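Local coordinates for hypothetical protein BT_3535 (Bacteroides thetaiotaomicron VPI-5482, PDB 3KNY), which is of unknown function but has a two-domain architecture and is probably made as a lipoprotein, at residues K70-Y73 with D74-N78; S58-K61 with K62-E66. All blocks are in the same frame, centred on the assembly; numbering follows the deposited sequence.

In the fold
The two contacts follow one another along the chain, neither nested nor crossing, on the beta-alpha-beta unit of strand 53-55, helix 66-84 and strand 93-97. After strand 53-55 the chain enters interaction 2, where residues 58-61 turn and 62-65 run extended to the helix that begins at Glu-66. Interaction 1 lies within that helix, joining 70-73 to the next turn, 74-78. Their centres are about 14 Å apart, and they meet where Ile-72 CD1 packs 3.6 Å from Phe-59 CE2. The connecting loop is thus held to the helix it precedes, whose buried side also meets helix 40-49 and strand 204-217.

Interaction 1: K70-Y73 with D74-N78; sequences KEIY and DCINN
Lys-70 and Asp-74, one helical turn apart, form a salt bridge on the exposed side of helix 66-84. The lysine chain leaves with CG anti to its backbone N (chi1 -168°) and stays extended through chi3, then bends at chi4 (-44°), which swings the ammonium group in to face the two carboxylate oxygens. Asp-74 meets it by setting CG beside its own backbone N (chi1 -85°). Lys-70 NZ lies 3.0 Å from Asp-74 OD2 and uses the syn lone pair of that oxygen; Asp-74 OD1, at 3.4 Å from the same NZ, adds a weak second bond, so the grip on the carboxylate is forked but lopsided. The methylene at Lys-70 CG also runs alongside the acid, 3.5 Å from Asp-74 OD2.

Beneath the side chains runs the regular alpha-helical bonding. Asp-74 N donates to Lys-70 O at 2.7 Å, giving this pair both a backbone and a side-chain link, and Ile-76 N reaches Ile-72 O at 3.0 Å with a nearly straight N-H. Cys-75 and Asn-77 bond in the same way to Glu-71 and Tyr-73.

The inward face is apolar. Ile-72 CG2 and Ile-76 CG1 touch loosely at 4.4 Å, and both isoleucines pack on Ile-217 of strand 204-217, while Ile-76 also meets Leu-45, Trp-46 and Met-49 of helix 40-49. Glu-71 turns to other partners, pairing with Lys-149 through OE2 and with Arg-68 through OE1.

The helix is therefore amphipathic here: i to i+4 pairing satisfies opposite charges on the solvent side, where water probably weakens the attraction, while isoleucines one turn apart seat the buried side against the helix and strand behind it.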
ATOM      1  N   LYS A  70       8.166  15.932   8.568  1.00 51.03           N
ATOM      2  CA  LYS A  70       7.745  15.803   9.955  1.00 50.43           C
ATOM      3  C   LYS A  70       6.551  14.865  10.004  1.00 50.67           C
ATOM      4  O   LYS A  70       6.537  13.912  10.781  1.00 52.40           O
ATOM      5  CB  LYS A  70       7.376  17.148  10.571  1.00 49.86           C
ATOM      6  CG  LYS A  70       7.222  17.070  12.082  1.00 50.73           C
ATOM      7  CD  LYS A  70       6.921  18.422  12.711  1.00 50.63           C
ATOM      8  CE  LYS A  70       7.314  18.451  14.184  1.00 52.04           C
ATOM      9  NZ  LYS A  70       6.892  17.206  14.886  1.00 49.33           N
ATOM     10  N   GLU A  71       5.563  15.124   9.148  1.00 49.26           N
ATOM     11  CA  GLU A  71       4.383  14.266   9.060  1.00 48.32           C
ATOM     12  C   GLU A  71       4.788  12.788   8.878  1.00 47.04           C
ATOM     13  O   GLU A  71       4.473  11.932   9.728  1.00 46.87           O
ATOM     14  CB  GLU A  71       3.448  14.731   7.925  1.00 48.18           C
ATOM     15  CG  GLU A  71       2.553  15.918   8.304  1.00 46.48           C
ATOM     16  CD  GLU A  71       1.824  16.544   7.120  1.00 43.75           C
ATOM     17  OE1 GLU A  71       1.774  15.932   6.033  1.00 39.03           O
ATOM     18  OE2 GLU A  71       1.297  17.668   7.284  1.00 45.96           O
ATOM     19  N   ILE A  72       5.514  12.511   7.792  1.00 43.76           N
ATOM     20  CA  ILE A  72       5.914  11.151   7.470  1.00 41.62           C
ATOM     21  C   ILE A  72       6.655  10.499   8.639  1.00 43.78           C
ATOM     22  O   ILE A  72       6.341   9.376   9.034  1.00 47.09           O
ATOM     23  CB  ILE A  72       6.761  11.066   6.177  1.00 40.18           C
ATOM     24  CG1 ILE A  72       5.980  11.617   4.979  1.00 36.72           C
ATOM     25  CG2 ILE A  72       7.148   9.622   5.897  1.00 35.26           C
ATOM     26  CD1 ILE A  72       6.672  11.432   3.654  1.00 33.97           C
ATOM     27  N   TYR A  73       7.610  11.201   9.228  1.00 44.50           N
ATOM     28  CA  TYR A  73       8.436  10.574  10.252  1.00 44.91           C
ATOM     29  C   TYR A  73       7.727  10.532  11.609  1.00 43.52           C
ATOM     30  O   TYR A  73       7.862   9.557  12.340  1.00 42.02           O
ATOM     31  CB  TYR A  73       9.870  11.173  10.259  1.00 45.94           C
ATOM     32  CG  TYR A  73      10.666  10.755   8.992  1.00 49.69           C
ATOM     33  CD1 TYR A  73      11.076   9.423   8.806  1.00 46.66           C
ATOM     34  CD2 TYR A  73      10.975  11.677   7.967  1.00 52.27           C
ATOM     35  CE1 TYR A  73      11.771   9.026   7.652  1.00 41.77           C
ATOM     36  CE2 TYR A  73      11.682  11.279   6.806  1.00 46.18           C
ATOM     37  CZ  TYR A  73      12.069   9.953   6.664  1.00 44.93           C
ATOM     38  OH  TYR A  73      12.767   9.556   5.544  1.00 44.28           O
ATOM     39  N   ASP A  74       6.928  11.550  11.919  1.00 43.48           N
ATOM     40  CA  ASP A  74       6.101  11.506  13.129  1.00 44.03           C
ATOM     41  C   ASP A  74       5.239  10.252  13.108  1.00 44.39           C
ATOM     42  O   ASP A  74       5.065   9.572  14.116  1.00 43.80           O
ATOM     43  CB  ASP A  74       5.174  12.724  13.221  1.00 44.51           C
ATOM     44  CG  ASP A  74       5.844  13.937  13.851  1.00 46.05           C
ATOM     45  OD1 ASP A  74       7.021  13.843  14.251  1.00 45.06           O
ATOM     46  OD2 ASP A  74       5.176  14.989  13.956  1.00 50.71           O
ATOM     47  N   CYS A  75       4.719   9.954  11.927  1.00 44.10           N
ATOM     48  CA  CYS A  75       3.855   8.821  11.718  1.00 43.06           C
ATOM     49  C   CYS A  75       4.575   7.485  11.907  1.00 41.77           C
ATOM     50  O   CYS A  75       4.154   6.641  12.706  1.00 42.54           O
ATOM     51  CB  CYS A  75       3.283   8.932  10.313  1.00 42.75           C
ATOM     52  SG  CYS A  75       2.271   7.554   9.885  1.00 47.47           S
ATOM     53  N   ILE A  76       5.644   7.315  11.138  1.00 41.33           N
ATOM     54  CA  ILE A  76       6.521   6.136  11.163  1.00 40.27           C
ATOM     55  C   ILE A  76       7.078   5.910  12.555  1.00 37.51           C
ATOM     56  O   ILE A  76       7.238   4.781  12.996  1.00 32.95           O
ATOM     57  CB  ILE A  76       7.684   6.368  10.135  1.00 42.17           C
ATOM     58  CG1 ILE A  76       7.149   6.186   8.721  1.00 47.78           C
ATOM     59  CG2 ILE A  76       8.861   5.445  10.334  1.00 43.95           C
ATOM     60  CD1 ILE A  76       6.462   4.832   8.501  1.00 52.82           C
ATOM     61  N   ASN A  77       7.365   6.998  13.258  1.00 38.60           N
ATOM     62  CA  ASN A  77       7.921   6.895  14.607  1.00 40.27           C
ATOM     63  C   ASN A  77       6.915   6.255  15.542  1.00 39.09           C
ATOM     64  O   ASN A  77       7.229   5.327  16.295  1.00 39.98           O
ATOM     65  CB  ASN A  77       8.331   8.265  15.165  1.00 40.63           C
ATOM     66  CG  ASN A  77       9.181   8.138  16.416  1.00 43.72           C
ATOM     67  OD1 ASN A  77      10.319   7.686  16.342  1.00 53.01           O
ATOM     68  ND2 ASN A  77       8.628   8.502  17.569  1.00 41.63           N
ATOM     69  N   ASN A  78       5.700   6.770  15.472  1.00 36.91           N
ATOM     70  CA  ASN A  78       4.589   6.277  16.256  1.00 36.71           C
ATOM     71  C   ASN A  78       4.330   4.796  15.964  1.00 36.78           C
ATOM     72  O   ASN A  78       4.184   3.994  16.887  1.00 38.06           O
ATOM     73  CB  ASN A  78       3.375   7.169  15.957  1.00 36.84           C
ATOM     74  CG  ASN A  78       2.067   6.512  16.258  1.00 45.68           C
ATOM     75  OD1 ASN A  78       1.725   6.322  17.431  1.00 49.62           O
ATOM     76  ND2 ASN A  78       1.299   6.166  15.192  1.00 38.05           N
TER

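Interaction 2: S58-K61 with K62-E66; sequences SFLK and KDISE
Ile-64 CG1 stands beside its own backbone N and anti to the carbonyl carbon (chi1 -45°), which sends the ethyl branch back toward the turn at Phe-59 and Leu-60. With CD1 of Leu-60 carrying the extended line of the chain (chi2 168°), CD2 is the methyl that branches off to meet the isoleucine. The two branch ends meet as Leu-60 CD2 and Ile-64 CD1 at 4.4 Å, a loose van der Waals contact. The same ethyl branch also lies by the backbone of the turn, with Ile-64 CG1 4.0 Å from Phe-59 O.

Within 58-61 the chain makes a short 3-10 turn, in which Lys-61 N donates to Ser-58 O at 3.1 Å. Leu-60 folds over the neighbouring aromatic ring, its CG 3.7 Å above the plane of Phe-59 and displaced toward the rim. Leu-60 is further enclosed by Trp-33, Val-34 and Val-38, and Ile-64 also touches Lys-69 on the helix.

From Lys-62 to Ser-65 the backbone is extended, and the lysine side chain heads away from the turn, where its NZ has a long, weak ion pair with Asp-99. At the far end Ser-65 is the N-cap of helix 66-84: its OG accepts a hydrogen bond from the backbone N of Arg-68 and also bonds to Glu-100.

The contact rests on the ethyl branch of Ile-64, which meets a methyl of Leu-60 and the carbonyl oxygen of Phe-59, so it is weakly directional; the polar bonds lie at its two ends, in the 3-10 turn and at the serine cap, and probably help to fix its course.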
ATOM      1  N   SER A  58       8.612   4.985  -3.508  1.00 40.47           N
ATOM      2  CA  SER A  58       8.496   5.948  -4.618  1.00 41.50           C
ATOM      3  C   SER A  58       8.477   7.417  -4.176  1.00 40.79           C
ATOM      4  O   SER A  58       8.877   8.292  -4.932  1.00 41.45           O
ATOM      5  CB  SER A  58       7.228   5.700  -5.445  1.00 41.32           C
ATOM      6  OG  SER A  58       6.086   6.238  -4.770  1.00 46.01           O
ATOM      7  N   PHE A  59       7.996   7.690  -2.974  1.00 40.09           N
ATOM      8  CA  PHE A  59       7.903   9.065  -2.505  1.00 42.25           C
ATOM      9  C   PHE A  59       9.227   9.777  -2.247  1.00 45.34           C
ATOM     10  O   PHE A  59       9.265  11.005  -2.166  1.00 47.15           O
ATOM     11  CB  PHE A  59       7.096   9.114  -1.228  1.00 42.46           C
ATOM     12  CG  PHE A  59       7.856   8.687  -0.012  1.00 43.12           C
ATOM     13  CD1 PHE A  59       8.087   7.336   0.247  1.00 44.13           C
ATOM     14  CD2 PHE A  59       8.316   9.639   0.899  1.00 41.52           C
ATOM     15  CE1 PHE A  59       8.769   6.939   1.389  1.00 39.37           C
ATOM     16  CE2 PHE A  59       8.993   9.250   2.041  1.00 40.65           C
ATOM     17  CZ  PHE A  59       9.219   7.892   2.289  1.00 39.60           C
ATOM     18  N   LEU A  60      10.304   9.018  -2.065  1.00 47.63           N
ATOM     19  CA  LEU A  60      11.632   9.614  -1.875  1.00 47.04           C
ATOM     20  C   LEU A  60      12.201  10.063  -3.210  1.00 47.78           C
ATOM     21  O   LEU A  60      13.248  10.692  -3.249  1.00 49.19           O
ATOM     22  CB  LEU A  60      12.594   8.634  -1.182  1.00 46.31           C
ATOM     23  CG  LEU A  60      12.323   8.344   0.303  1.00 42.60           C
ATOM     24  CD1 LEU A  60      13.147   7.166   0.780  1.00 36.82           C
ATOM     25  CD2 LEU A  60      12.595   9.562   1.163  1.00 38.56           C
ATOM     26  N   LYS A  61      11.512   9.762  -4.306  1.00 48.96           N
ATOM     27  CA  LYS A  61      11.958  10.200  -5.610  1.00 51.88           C
ATOM     28  C   LYS A  61      11.374  11.576  -5.951  1.00 53.44           C
ATOM     29  O   LYS A  61      11.073  11.862  -7.104  1.00 55.71           O
ATOM     30  CB  LYS A  61      11.598   9.159  -6.674  1.00 52.25           C
ATOM     31  CG  LYS A  61      12.132   7.752  -6.374  1.00 58.51           C
ATOM     32  CD  LYS A  61      12.653   7.035  -7.641  1.00 63.46           C
ATOM     33  CE  LYS A  61      12.402   5.515  -7.602  1.00 65.56           C
ATOM     34  NZ  LYS A  61      10.926   5.139  -7.610  1.00 58.25           N
ATOM     35  N   LYS A  62      11.253  12.447  -4.954  1.00 54.28           N
ATOM     36  CA  LYS A  62      10.594  13.731  -5.142  1.00 55.05           C
ATOM     37  C   LYS A  62      10.891  14.627  -3.953  1.00 55.08           C
ATOM     38  O   LYS A  62      11.047  14.152  -2.833  1.00 54.44           O
ATOM     39  CB  LYS A  62       9.082  13.517  -5.263  1.00 55.61           C
ATOM     40  CG  LYS A  62       8.317  14.594  -6.027  1.00 58.70           C
ATOM     41  CD  LYS A  62       6.859  14.159  -6.280  1.00 60.20           C
ATOM     42  CE  LYS A  62       6.751  13.121  -7.409  1.00 62.57           C
ATOM     43  NZ  LYS A  62       5.435  12.416  -7.426  1.00 65.10           N
ATOM     44  N   ASP A  63      10.941  15.927  -4.198  1.00 55.28           N
ATOM     45  CA  ASP A  63      11.299  16.876  -3.156  1.00 55.56           C
ATOM     46  C   ASP A  63      10.172  17.018  -2.143  1.00 54.22           C
ATOM     47  O   ASP A  63       9.078  17.431  -2.492  1.00 53.64           O
ATOM     48  CB  ASP A  63      11.625  18.230  -3.777  1.00 56.49           C
ATOM     49  CG  ASP A  63      12.701  18.139  -4.845  1.00 60.14           C
ATOM     50  OD1 ASP A  63      13.519  17.186  -4.807  1.00 61.64           O
ATOM     51  OD2 ASP A  63      12.722  19.027  -5.727  1.00 65.43           O
ATOM     52  N   ILE A  64      10.466  16.685  -0.890  1.00 53.65           N
ATOM     53  CA  ILE A  64       9.490  16.676   0.199  1.00 53.46           C
ATOM     54  C   ILE A  64       9.756  17.862   1.111  1.00 52.11           C
ATOM     55  O   ILE A  64      10.871  18.026   1.557  1.00 53.20           O
ATOM     56  CB  ILE A  64       9.647  15.389   1.081  1.00 53.89           C
ATOM     57  CG1 ILE A  64       9.817  14.110   0.229  1.00 53.55           C
ATOM     58  CG2 ILE A  64       8.498  15.265   2.064  1.00 55.09           C
ATOM     59  CD1 ILE A  64      11.308  13.639   0.037  1.00 49.58           C
ATOM     60  N   SER A  65       8.750  18.669   1.431  1.00 51.65           N
ATOM     61  CA  SER A  65       8.966  19.793   2.355  1.00 51.01           C
ATOM     62  C   SER A  65       9.290  19.305   3.760  1.00 51.47           C
ATOM     63  O   SER A  65       9.112  18.128   4.081  1.00 52.74           O
ATOM     64  CB  SER A  65       7.741  20.698   2.434  1.00 51.00           C
ATOM     65  OG  SER A  65       6.819  20.230   3.400  1.00 52.98           O
ATOM     66  N   GLU A  66       9.752  20.223   4.600  1.00 52.86           N
ATOM     67  CA  GLU A  66      10.075  19.905   5.988  1.00 53.30           C
ATOM     68  C   GLU A  66       8.788  19.618   6.755  1.00 53.40           C
ATOM     69  O   GLU A  66       8.752  18.684   7.554  1.00 55.24           O
ATOM     70  CB  GLU A  66      10.900  21.022   6.660  1.00 53.13           C
ATOM     71  CG  GLU A  66      12.291  21.266   6.028  1.00 53.19           C
ATOM     72  CD  GLU A  66      13.133  19.984   5.855  1.00 56.97           C
ATOM     73  OE1 GLU A  66      13.229  19.170   6.802  1.00 61.52           O
ATOM     74  OE2 GLU A  66      13.713  19.785   4.765  1.00 52.77           O
TER